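Local coordinates for putative metal-sulfur cluster biosynthesis proteins YuaD (Bacillus subtilis, PDB 1ORU), which is of unknown function but has a MOSC domain, a family generally thought to bind molybdenum and perhaps pyridoxal phosphate, at residues T9-G14 / A99-P104; F33-I38 / E168-V173; N65-S70 / G162-V167; I115-G120 / T175-E180. All coordinates share one frame; numbering follows the deposited sequence.

In the fold
Strand 5-17 supplies the first segment of interaction 1, which closes at residues 99-104. Inside that loop, interactions 2 and 3 open at 33-38 and 65-70. Both therefore cross interaction 1. Interaction 4 opens at 115-120, after interaction 1 has closed. Interaction 3 then closes at 162-167 and interaction 2 at 168-173, so interaction 3 is nested inside interaction 2. Interaction 4 closes last, at 175-180, and crosses both. Interactions 1, 3 and 4 pair strands of the main mixed sheet. Interaction 2 pairs the two strands of the small sheet, 30-33 and 171-174, just where the chain turns out of strand 163-169. Interactions 1 and 4 meet through neighbouring strands 5-17 and 178-184.

Interaction 1. Residues T9-G14 / A99-P104; sequences TAKAEG and AVSGMP
Opposite the single residue A99 the partner strand fits in two, E13 and G14. The extra residue makes a classic beta bulge between antiparallel strands of the main mixed sheet. A99 O takes a fairly straight bond from G14 N at 3.1 Å, in the carbonyl plane and on a lone pair. It also takes a short but weak, strongly bent bond from E13 N. A99 N returns the pairing to G14 O. Before the bulge the strands are in regular antiparallel register, with K11 N bonded to S101 O and S101 N to K11 O at 2.8 Å.

The E13 side chain reaches over S101. E13 CB lies 3.5 Å from A99 O. E13 CG stands beside the backbone N (chi1 -68°) and is 3.3 Å from S101 CB. The chain then bends at chi2 (-72°), which brings the carboxylate back over the serine. At the tip, S101 OG donates to E13 OE2 at 2.6 Å. OE2 is met on its anti side, with the hydroxyl a little out of the carboxylate plane. The other oxygen, OE1, faces K11 NZ in a long salt bridge. A leucine in place of E13 would probably leave the S101 hydroxyl without this acceptor and the K11 ammonium without its nearby charge.

On the opposite face, V100 touches I71 and I179, side chains of strands 69-73 and 178-184. Past the strand end, E75 accepts bonds from G102 N and M103 N. There a water joins the two segments, donating to T9 O at 2.7 Å and to G102 O at 3.1 Å.

Interaction 2. Residues F33-I38 / E168-V173; sequences FDYGGI and ERPGAV. With SO4 (sulfate ion), chain F.
F33 and V173 meet at about a right angle. The valine lies against one face of the ring. Its CG2 is 4.0 Å from the centroid of the F33 ring, close to the ring normal but shifted toward the rim, a CH-pi contact. The other methyl, V173 CG1, touches F33 CE2 at 3.6 Å. F33 CG lies anti to its own carbonyl carbon (chi1 -76°), which carries the ring along the strand to V173.

The second ring contact is Y35 with P170, whose side chains cross obliquely. P170 CG sits over one face of the Y35 ring, 3.7 Å from its centroid. P170 CD is 3.5 Å from Y35 CZ. The carbonyl oxygen of E168 approaches the same ring at its edge, near the ring plane.

Between the two pairs the backbones form a two-stranded antiparallel sheet. F33 and G171 are a hydrogen-bonded pair, with N-to-O bonds of 2.9 Å from F33 N to G171 O and from G171 N to F33 O. The chain then leaves strand 30-33 through a type II turn, D34 to G37. Y35 N donates to D34 OD1 at 2.7 Å, from above the carboxylate plane, and the same oxygen touches P170 CG.

R169 points away from this packing. Its NH2 donates to O1 of a sulfate, probably from the crystallisation liquor, at 3.1 Å, and E62 N of the second subunit bonds the same ion.

Interaction 3. Residues N65-S70 / G162-V167; sequences NRRQIS and GIVCIV
Q68 OE1 accepts V167 N at 3.0 Å in an almost straight bond (178°), although the donor stands well above the carbonyl plane. A water also donates to Q68 OE1 and to V167 O, and G36 N adds a weak bond. Nearer the backbone, C165 O is shared by two successive N-H groups, which makes a classic beta bulge. It accepts I69 N at 2.9 Å from C165 O and, weakly, Q68 N. C165 N gives a bond back to I69 O.

The other end of the Q68 amide is held too. Q68 NE2 donates to N65 O at 3.0 Å, nearly along the C=O axis, so both ends of the amide fix its rotation. Next to the bulge, V164 CG1 lies over one face of the R67 guanidinium, 3.6 Å from NH1. N129 OD1 accepts from R67 NH2. R66 turns instead to E126, in a salt bridge.

I69 CG1 packs on V167 CG2, and F33 of strand 30-33 touches both residues. Strand 163-169 runs antiparallel to 69-73, with strand 122-128 on its other side, where L123 touches I69 and C165.

Interaction 4. Residues I115-G120 / T175-E180; sequences IIFPSG and TGDEIE
F117 and I179 make the main apolar contact, and their side chains run alongside each other in the same direction. I179 CG2 sits over one face of the F117 ring, 3.7 Å from its centroid, in a CH-pi contact offset toward the rim. I179 CD1 reaches a different neighbour, I115 CG2, at 3.8 Å. I179 CG1 takes the position between its backbone N and carbonyl carbon (chi1 54°), and this leaves CG2 turned to the ring.

The backbone bonds are two. I116 and E180 are an antiparallel hydrogen-bonded pair, with I116 N to E180 O and E180 N to I116 O both 2.9 Å and nearly straight. They join strand 114-116 to strand 178-184. Beyond them the chain leaves the sheet through a type I turn, F117 to G120.

Oxygen atoms meet the turn in two ways. As plain contacts, D177 OD2 comes to the edge of the F117 ring, 3.8 Å from CD1, and P118 CD rests 3.3 Å from E178 O. As hydrogen bonds, D177 OD2 accepts Y174 N and a water at 2.7 Å, which itself accepts S119 N.

With an alanine at F117, the CG2 methyl of I179 would probably lose its ring face, and a gap would open beside V173, which packs on the same ring.

F117 thus meets a methyl over its face and a carboxylate at its rim, where the ring hydrogens probably suit a negative oxygen.

Interaction 1. Residues T9-G14 / A99-P104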
loop_
_atom_site.group_PDB
_atom_site.type_symbol
_atom_site.label_atom_id
_atom_site.label_comp_id
_atom_site.label_asym_id
_atom_site.label_seq_id
_atom_site.Cartn_x
_atom_site.Cartn_y
_atom_site.Cartn_z
ATOM N N THR A 9 15.314 14.240 -6.244
ATOM C CA THR A 9 16.492 13.434 -5.953
ATOM C C THR A 9 16.885 13.565 -4.487
ATOM O O THR A 9 16.857 14.663 -3.925
ATOM C CB THR A 9 17.678 13.872 -6.834
ATOM O OG1 THR A 9 17.352 13.644 -8.211
ATOM C CG2 THR A 9 18.932 13.084 -6.480
ATOM N N ALA A 10 17.223 12.437 -3.869
ATOM C CA ALA A 10 17.658 12.414 -2.479
ATOM C C ALA A 10 18.813 11.424 -2.374
ATOM O O ALA A 10 19.346 10.972 -3.393
ATOM C CB ALA A 10 16.517 12.011 -1.553
ATOM N N LYS A 11 19.183 11.071 -1.149
ATOM C CA LYS A 11 20.311 10.181 -0.937
ATOM C C LYS A 11 20.129 9.183 0.197
ATOM O O LYS A 11 19.540 9.498 1.226
ATOM C CB LYS A 11 21.561 11.028 -0.665
ATOM C CG LYS A 11 22.827 10.252 -0.337
ATOM C CD LYS A 11 23.989 11.220 -0.101
ATOM C CE LYS A 11 25.289 10.508 0.211
ATOM N NZ LYS A 11 26.386 11.483 0.500
ATOM N N ALA A 12 20.642 7.973 -0.007
ATOM C CA ALA A 12 20.587 6.941 1.018
ATOM C C ALA A 12 21.905 7.080 1.782
ATOM O O ALA A 12 22.948 6.616 1.316
ATOM C CB ALA A 12 20.487 5.558 0.374
ATOM N N GLU A 13 21.860 7.748 2.935
ATOM C CA GLU A 13 23.054 7.960 3.758
ATOM C C GLU A 13 23.535 6.683 4.424
ATOM O O GLU A 13 24.740 6.468 4.565
ATOM C CB GLU A 13 22.790 8.997 4.856
ATOM C CG GLU A 13 22.566 10.412 4.377
ATOM C CD GLU A 13 23.836 11.084 3.866
ATOM O OE1 GLU A 13 24.930 10.482 3.960
ATOM O OE2 GLU A 13 23.735 12.226 3.376
ATOM N N GLY A 14 22.591 5.844 4.840
ATOM C CA GLY A 14 22.960 4.608 5.501
ATOM C C GLY A 14 22.009 3.459 5.243
ATOM O O GLY A 14 20.819 3.668 5.000
ATOM N N ALA A 99 18.478 5.058 5.900
ATOM C CA ALA A 99 18.443 6.396 6.459
ATOM C C ALA A 99 18.741 7.291 5.268
ATOM O O ALA A 99 19.803 7.183 4.652
ATOM C CB ALA A 99 19.509 6.557 7.541
ATOM N N VAL A 100 17.797 8.159 4.924
ATOM C CA VAL A 100 17.980 9.051 3.789
ATOM C C VAL A 100 18.239 10.487 4.219
ATOM O O VAL A 100 17.922 10.873 5.344
ATOM C CB VAL A 100 16.739 9.042 2.864
ATOM C CG1 VAL A 100 16.471 7.625 2.372
ATOM C CG2 VAL A 100 15.527 9.596 3.601
ATOM N N SER A 101 18.846 11.262 3.323
ATOM C CA SER A 101 19.096 12.676 3.583
ATOM C C SER A 101 18.475 13.417 2.406
ATOM O O SER A 101 18.308 12.848 1.317
ATOM C CB SER A 101 20.600 12.984 3.701
ATOM O OG SER A 101 21.304 12.788 2.487
ATOM N N GLY A 102 18.103 14.671 2.626
ATOM C CA GLY A 102 17.479 15.434 1.569
ATOM C C GLY A 102 15.974 15.255 1.579
ATOM O O GLY A 102 15.290 15.651 0.635
HETATM N N MSE A 103 15.447 14.665 2.647
HETATM C CA MSE A 103 14.008 14.457 2.761
HETATM C C MSE A 103 13.500 14.878 4.138
HETATM O O MSE A 103 13.070 14.045 4.939
HETATM C CB MSE A 103 13.671 12.991 2.489
HETATM C CG MSE A 103 14.117 12.537 1.106
HETATM SE SE MSE A 103 13.432 10.820 0.596
HETATM C CE MSE A 103 11.600 11.323 0.276
ATOM N N PRO A 104 13.546 16.189 4.430
ATOM C CA PRO A 104 13.092 16.726 5.717
ATOM C C PRO A 104 11.619 16.476 6.050
ATOM O O PRO A 104 11.200 16.638 7.201
ATOM C CB PRO A 104 13.435 18.215 5.613
ATOM C CG PRO A 104 13.338 18.487 4.148
ATOM C CD PRO A 104 14.008 17.270 3.545
HETATM O O HOH W 1 17.355 15.978 -1.675
#

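Interaction 2. Residues F33-I38 / E168-V173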
loop_
_atom_site.group_PDB
_atom_site.type_symbol
_atom_site.label_atom_id
_atom_site.label_comp_id
_atom_site.label_asym_id
_atom_site.label_seq_id
_atom_site.Cartn_x
_atom_site.Cartn_y
_atom_site.Cartn_z
ATOM N N PHE A 33 17.635 -6.087 -1.923
ATOM C CA PHE A 33 16.194 -5.934 -1.791
ATOM C C PHE A 33 15.593 -6.986 -2.712
ATOM O O PHE A 33 15.992 -7.106 -3.871
ATOM C CB PHE A 33 15.711 -4.556 -2.261
ATOM C CG PHE A 33 15.988 -3.431 -1.300
ATOM C CD1 PHE A 33 16.411 -3.678 0.002
ATOM C CD2 PHE A 33 15.790 -2.110 -1.700
ATOM C CE1 PHE A 33 16.631 -2.625 0.898
ATOM C CE2 PHE A 33 16.004 -1.050 -0.815
ATOM C CZ PHE A 33 16.427 -1.310 0.485
ATOM N N ASP A 34 14.646 -7.752 -2.193
ATOM C CA ASP A 34 13.984 -8.778 -2.990
ATOM C C ASP A 34 12.530 -8.762 -2.534
ATOM O O ASP A 34 12.200 -8.132 -1.530
ATOM C CB ASP A 34 14.610 -10.151 -2.719
ATOM C CG ASP A 34 14.240 -11.187 -3.773
ATOM O OD1 ASP A 34 13.385 -10.902 -4.638
ATOM O OD2 ASP A 34 14.813 -12.296 -3.735
ATOM N N TYR A 35 11.650 -9.432 -3.268
ATOM C CA TYR A 35 10.257 -9.460 -2.854
ATOM C C TYR A 35 10.229 -10.020 -1.431
ATOM O O TYR A 35 10.787 -11.081 -1.166
ATOM C CB TYR A 35 9.445 -10.333 -3.810
ATOM C CG TYR A 35 9.428 -9.782 -5.218
ATOM C CD1 TYR A 35 8.936 -8.506 -5.476
ATOM C CD2 TYR A 35 9.918 -10.529 -6.290
ATOM C CE1 TYR A 35 8.932 -7.982 -6.771
ATOM C CE2 TYR A 35 9.915 -10.018 -7.585
ATOM C CZ TYR A 35 9.420 -8.743 -7.818
ATOM O OH TYR A 35 9.401 -8.233 -9.100
ATOM N N GLY A 36 9.607 -9.289 -0.515
ATOM C CA GLY A 36 9.555 -9.739 0.864
ATOM C C GLY A 36 10.446 -8.901 1.764
ATOM O O GLY A 36 10.285 -8.900 2.990
ATOM N N GLY A 37 11.396 -8.189 1.161
ATOM C CA GLY A 37 12.286 -7.341 1.935
ATOM C C GLY A 37 13.760 -7.662 1.748
ATOM O O GLY A 37 14.204 -7.978 0.639
ATOM N N ILE A 38 14.510 -7.585 2.844
ATOM C CA ILE A 38 15.948 -7.861 2.848
ATOM C C ILE A 38 16.214 -9.294 3.316
ATOM O O ILE A 38 15.980 -9.621 4.480
ATOM C CB ILE A 38 16.680 -6.908 3.818
ATOM C CG1 ILE A 38 16.463 -5.457 3.393
ATOM C CG2 ILE A 38 18.166 -7.245 3.862
ATOM C CD1 ILE A 38 16.734 -4.469 4.503
ATOM N N GLU A 168 9.102 -3.231 -4.395
ATOM C CA GLU A 168 8.361 -3.311 -5.650
ATOM C C GLU A 168 9.205 -3.923 -6.770
ATOM O O GLU A 168 8.673 -4.549 -7.680
ATOM C CB GLU A 168 7.847 -1.919 -6.053
ATOM C CG GLU A 168 6.940 -1.913 -7.295
ATOM C CD GLU A 168 6.144 -0.618 -7.456
ATOM O OE1 GLU A 168 6.580 0.423 -6.915
ATOM O OE2 GLU A 168 5.087 -0.644 -8.134
ATOM N N ARG A 169 10.518 -3.723 -6.712
ATOM C CA ARG A 169 11.417 -4.306 -7.702
ATOM C C ARG A 169 12.732 -4.661 -7.023
ATOM O O ARG A 169 13.346 -3.824 -6.353
ATOM C CB ARG A 169 11.692 -3.358 -8.872
ATOM C CG ARG A 169 12.354 -4.097 -10.040
ATOM C CD ARG A 169 12.780 -3.192 -11.172
ATOM N NE ARG A 169 13.298 -3.967 -12.300
ATOM C CZ ARG A 169 13.907 -3.438 -13.359
ATOM N NH1 ARG A 169 14.087 -2.122 -13.444
ATOM N NH2 ARG A 169 14.331 -4.224 -14.345
ATOM N N PRO A 170 13.183 -5.912 -7.184
ATOM C CA PRO A 170 14.433 -6.376 -6.572
ATOM C C PRO A 170 15.677 -5.682 -7.118
ATOM O O PRO A 170 15.674 -5.161 -8.236
ATOM C CB PRO A 170 14.432 -7.877 -6.879
ATOM C CG PRO A 170 12.968 -8.199 -7.044
ATOM C CD PRO A 170 12.501 -7.027 -7.861
ATOM N N GLY A 171 16.738 -5.685 -6.316
ATOM C CA GLY A 171 17.983 -5.065 -6.725
ATOM C C GLY A 171 18.864 -4.747 -5.535
ATOM O O GLY A 171 18.396 -4.726 -4.395
ATOM N N ALA A 172 20.144 -4.506 -5.789
ATOM C CA ALA A 172 21.082 -4.186 -4.716
ATOM C C ALA A 172 21.117 -2.685 -4.463
ATOM O O ALA A 172 20.948 -1.887 -5.386
ATOM C CB ALA A 172 22.478 -4.670 -5.079
ATOM N N VAL A 173 21.334 -2.308 -3.206
ATOM C CA VAL A 173 21.427 -0.900 -2.836
ATOM C C VAL A 173 22.747 -0.732 -2.089
ATOM O O VAL A 173 23.175 -1.635 -1.360
ATOM C CB VAL A 173 20.214 -0.449 -1.977
ATOM C CG1 VAL A 173 18.942 -0.531 -2.821
ATOM C CG2 VAL A 173 20.065 -1.333 -0.739
HETATM S S SO4 F . 12.503 -7.632 -16.299
HETATM O O1 SO4 F . 13.508 -7.015 -15.395
HETATM O O2 SO4 F . 12.826 -9.058 -16.522
HETATM O O3 SO4 F . 11.176 -7.537 -15.656
HETATM O O4 SO4 F . 12.457 -6.928 -17.607
#

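Interaction 3. Residues N65-S70 / G162-V167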
loop_
_atom_site.group_PDB
_atom_site.type_symbol
_atom_site.label_atom_id
_atom_site.label_comp_id
_atom_site.label_asym_id
_atom_site.label_seq_id
_atom_site.Cartn_x
_atom_site.Cartn_y
_atom_site.Cartn_z
ATOM N N ASN A 65 2.922 -9.409 4.742
ATOM C CA ASN A 65 3.932 -8.533 5.334
ATOM C C ASN A 65 4.071 -7.222 4.565
ATOM O O ASN A 65 4.815 -7.117 3.588
ATOM C CB ASN A 65 5.279 -9.252 5.409
ATOM C CG ASN A 65 6.378 -8.373 5.983
ATOM O OD1 ASN A 65 6.108 -7.413 6.705
ATOM N ND2 ASN A 65 7.622 -8.706 5.670
ATOM N N ARG A 66 3.350 -6.222 5.042
ATOM C CA ARG A 66 3.315 -4.894 4.451
ATOM C C ARG A 66 4.503 -4.020 4.867
ATOM O O ARG A 66 4.906 -3.114 4.140
ATOM C CB ARG A 66 2.015 -4.232 4.883
ATOM C CG ARG A 66 1.796 -2.848 4.372
ATOM C CD ARG A 66 0.674 -2.193 5.150
ATOM N NE ARG A 66 0.237 -0.972 4.490
ATOM C CZ ARG A 66 -0.287 0.073 5.117
ATOM N NH1 ARG A 66 -0.436 0.048 6.435
ATOM N NH2 ARG A 66 -0.672 1.136 4.421
ATOM N N ARG A 67 5.057 -4.295 6.042
ATOM C CA ARG A 67 6.178 -3.523 6.566
ATOM C C ARG A 67 7.509 -4.231 6.299
ATOM O O ARG A 67 8.180 -4.696 7.224
ATOM C CB ARG A 67 5.967 -3.303 8.067
ATOM C CG ARG A 67 4.697 -2.506 8.392
ATOM C CD ARG A 67 4.298 -2.649 9.859
ATOM N NE ARG A 67 5.379 -2.233 10.745
ATOM C CZ ARG A 67 5.633 -0.973 11.086
ATOM N NH1 ARG A 67 4.872 0.012 10.627
ATOM N NH2 ARG A 67 6.676 -0.697 11.862
ATOM N N GLN A 68 7.886 -4.298 5.026
ATOM C CA GLN A 68 9.118 -4.968 4.614
ATOM C C GLN A 68 10.389 -4.155 4.806
ATOM O O GLN A 68 11.422 -4.703 5.175
ATOM C CB GLN A 68 9.010 -5.386 3.147
ATOM C CG GLN A 68 7.991 -6.482 2.913
ATOM C CD GLN A 68 7.701 -6.705 1.442
ATOM O OE1 GLN A 68 8.536 -6.425 0.585
ATOM N NE2 GLN A 68 6.518 -7.226 1.144
ATOM N N ILE A 69 10.312 -2.853 4.552
ATOM C CA ILE A 69 11.476 -1.979 4.676
ATOM C C ILE A 69 11.105 -0.730 5.463
ATOM O O ILE A 69 10.073 -0.110 5.207
ATOM C CB ILE A 69 11.993 -1.535 3.280
ATOM C CG1 ILE A 69 12.356 -2.759 2.432
ATOM C CG2 ILE A 69 13.208 -0.625 3.437
ATOM C CD1 ILE A 69 13.570 -3.534 2.935
ATOM N N SER A 70 11.949 -0.364 6.421
ATOM C CA SER A 70 11.704 0.812 7.239
ATOM C C SER A 70 12.678 1.914 6.849
ATOM O O SER A 70 13.882 1.672 6.752
ATOM C CB SER A 70 11.881 0.461 8.717
ATOM O OG SER A 70 11.693 1.602 9.528
ATOM N N GLY A 162 9.238 8.576 10.113
ATOM C CA GLY A 162 9.542 7.839 8.896
ATOM C C GLY A 162 8.396 7.038 8.297
ATOM O O GLY A 162 7.250 7.135 8.738
ATOM N N ILE A 163 8.726 6.220 7.300
ATOM C CA ILE A 163 7.741 5.410 6.593
ATOM C C ILE A 163 8.163 3.951 6.468
ATOM O O ILE A 163 9.297 3.580 6.793
ATOM C CB ILE A 163 7.536 5.951 5.160
ATOM C CG1 ILE A 163 8.854 5.827 4.372
ATOM C CG2 ILE A 163 7.086 7.407 5.214
ATOM C CD1 ILE A 163 8.805 6.347 2.940
ATOM N N VAL A 164 7.229 3.127 6.007
ATOM C CA VAL A 164 7.495 1.716 5.758
ATOM C C VAL A 164 7.168 1.482 4.290
ATOM O O VAL A 164 6.308 2.165 3.727
ATOM C CB VAL A 164 6.643 0.780 6.645
ATOM C CG1 VAL A 164 7.220 0.746 8.052
ATOM C CG2 VAL A 164 5.198 1.248 6.675
ATOM N N CYS A 165 7.857 0.523 3.678
ATOM C CA CYS A 165 7.671 0.213 2.265
ATOM C C CYS A 165 7.681 -1.278 1.962
ATOM O O CYS A 165 8.134 -2.092 2.760
ATOM C CB CYS A 165 8.799 0.827 1.420
ATOM S SG CYS A 165 9.022 2.611 1.506
ATOM N N ILE A 166 7.189 -1.608 0.772
ATOM C CA ILE A 166 7.187 -2.972 0.256
ATOM C C ILE A 166 8.222 -2.910 -0.864
ATOM O O ILE A 166 8.402 -1.851 -1.467
ATOM C CB ILE A 166 5.812 -3.332 -0.356
ATOM C CG1 ILE A 166 4.839 -3.738 0.751
ATOM C CG2 ILE A 166 5.967 -4.426 -1.404
ATOM C CD1 ILE A 166 3.399 -3.891 0.250
ATOM N N VAL A 167 8.929 -4.008 -1.127
ATOM C CA VAL A 167 9.898 -4.014 -2.225
ATOM C C VAL A 167 9.091 -4.227 -3.510
ATOM O O VAL A 167 8.459 -5.273 -3.685
ATOM C CB VAL A 167 10.939 -5.159 -2.083
ATOM C CG1 VAL A 167 11.835 -5.213 -3.319
ATOM C CG2 VAL A 167 11.796 -4.937 -0.836
HETATM O O HOH W 2 7.734 -7.279 -2.014
#

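Interaction 4. Residues I115-G120 / T175-E180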
loop_
_atom_site.group_PDB
_atom_site.type_symbol
_atom_site.label_atom_id
_atom_site.label_comp_id
_atom_site.label_asym_id
_atom_site.label_seq_id
_atom_site.Cartn_x
_atom_site.Cartn_y
_atom_site.Cartn_z
ATOM N N ILE A 115 10.448 4.979 -4.466
ATOM C CA ILE A 115 11.827 5.393 -4.207
ATOM C C ILE A 115 12.673 4.398 -4.998
ATOM O O ILE A 115 12.682 3.197 -4.700
ATOM C CB ILE A 115 12.201 5.295 -2.714
ATOM C CG1 ILE A 115 11.333 6.258 -1.900
ATOM C CG2 ILE A 115 13.685 5.631 -2.530
ATOM C CD1 ILE A 115 11.556 6.174 -0.401
ATOM N N ILE A 116 13.387 4.899 -6.001
ATOM C CA ILE A 116 14.185 4.046 -6.869
ATOM C C ILE A 116 15.687 4.288 -6.761
ATOM O O ILE A 116 16.147 5.432 -6.741
ATOM C CB ILE A 116 13.724 4.227 -8.330
ATOM C CG1 ILE A 116 12.216 3.968 -8.418
ATOM C CG2 ILE A 116 14.485 3.278 -9.253
ATOM C CD1 ILE A 116 11.656 4.035 -9.829
ATOM N N PHE A 117 16.438 3.193 -6.687
ATOM C CA PHE A 117 17.889 3.217 -6.561
ATOM C C PHE A 117 18.573 3.041 -7.926
ATOM O O PHE A 117 17.938 2.628 -8.892
ATOM C CB PHE A 117 18.319 2.118 -5.582
ATOM C CG PHE A 117 17.909 2.381 -4.153
ATOM C CD1 PHE A 117 18.844 2.797 -3.212
ATOM C CD2 PHE A 117 16.587 2.208 -3.747
ATOM C CE1 PHE A 117 18.468 3.033 -1.876
ATOM C CE2 PHE A 117 16.203 2.442 -2.420
ATOM C CZ PHE A 117 17.147 2.855 -1.484
ATOM N N PRO A 118 19.877 3.366 -8.026
ATOM C CA PRO A 118 20.615 3.240 -9.293
ATOM C C PRO A 118 20.580 1.853 -9.935
ATOM O O PRO A 118 20.635 1.724 -11.159
ATOM C CB PRO A 118 22.034 3.658 -8.910
ATOM C CG PRO A 118 21.794 4.672 -7.825
ATOM C CD PRO A 118 20.720 3.996 -6.994
ATOM N N SER A 119 20.491 0.823 -9.108
ATOM C CA SER A 119 20.458 -0.550 -9.602
ATOM C C SER A 119 19.115 -0.892 -10.222
ATOM O O SER A 119 18.989 -1.865 -10.969
ATOM C CB SER A 119 20.700 -1.510 -8.451
ATOM O OG SER A 119 19.609 -1.440 -7.555
ATOM N N GLY A 120 18.106 -0.094 -9.893
ATOM C CA GLY A 120 16.773 -0.360 -10.391
ATOM C C GLY A 120 15.892 -0.819 -9.242
ATOM O O GLY A 120 14.670 -0.856 -9.368
ATOM N N THR A 175 25.609 2.049 0.092
ATOM C CA THR A 175 25.760 3.250 0.914
ATOM C C THR A 175 26.053 4.478 0.043
ATOM O O THR A 175 26.912 4.431 -0.837
ATOM C CB THR A 175 26.918 3.083 1.922
ATOM O OG1 THR A 175 26.694 1.911 2.717
ATOM C CG2 THR A 175 27.013 4.297 2.835
ATOM N N GLY A 176 25.335 5.570 0.285
ATOM C CA GLY A 176 25.555 6.786 -0.484
ATOM C C GLY A 176 24.823 6.879 -1.812
ATOM O O GLY A 176 24.943 7.880 -2.524
ATOM N N ASP A 177 24.071 5.839 -2.160
ATOM C CA ASP A 177 23.314 5.834 -3.406
ATOM C C ASP A 177 22.419 7.055 -3.532
ATOM O O ASP A 177 21.759 7.453 -2.574
ATOM C CB ASP A 177 22.409 4.599 -3.492
ATOM C CG ASP A 177 23.093 3.405 -4.116
ATOM O OD1 ASP A 177 24.265 3.535 -4.538
ATOM O OD2 ASP A 177 22.445 2.333 -4.191
ATOM N N GLU A 178 22.394 7.639 -4.723
ATOM C CA GLU A 178 21.519 8.772 -4.977
ATOM C C GLU A 178 20.187 8.104 -5.326
ATOM O O GLU A 178 20.152 7.153 -6.111
ATOM C CB GLU A 178 22.037 9.587 -6.162
ATOM C CG GLU A 178 21.522 11.013 -6.203
ATOM C CD GLU A 178 22.111 11.812 -7.350
ATOM O OE1 GLU A 178 21.798 11.497 -8.519
ATOM O OE2 GLU A 178 22.890 12.749 -7.083
ATOM N N ILE A 179 19.095 8.560 -4.725
ATOM C CA ILE A 179 17.807 7.952 -5.013
ATOM C C ILE A 179 16.858 8.902 -5.727
ATOM O O ILE A 179 16.953 10.129 -5.594
ATOM C CB ILE A 179 17.128 7.428 -3.727
ATOM C CG1 ILE A 179 17.036 8.541 -2.676
ATOM C CG2 ILE A 179 17.908 6.239 -3.196
ATOM C CD1 ILE A 179 16.249 8.142 -1.432
ATOM N N GLU A 180 15.948 8.315 -6.493
ATOM C CA GLU A 180 14.956 9.064 -7.247
ATOM C C GLU A 180 13.614 8.842 -6.566
ATOM O O GLU A 180 13.134 7.713 -6.503
ATOM C CB GLU A 180 14.894 8.533 -8.679
ATOM C CG GLU A 180 14.072 9.373 -9.631
ATOM C CD GLU A 180 14.806 10.619 -10.077
ATOM O OE1 GLU A 180 14.259 11.360 -10.923
ATOM O OE2 GLU A 180 15.933 10.852 -9.584
HETATM O O HOH W 3 21.630 0.709 -6.208
#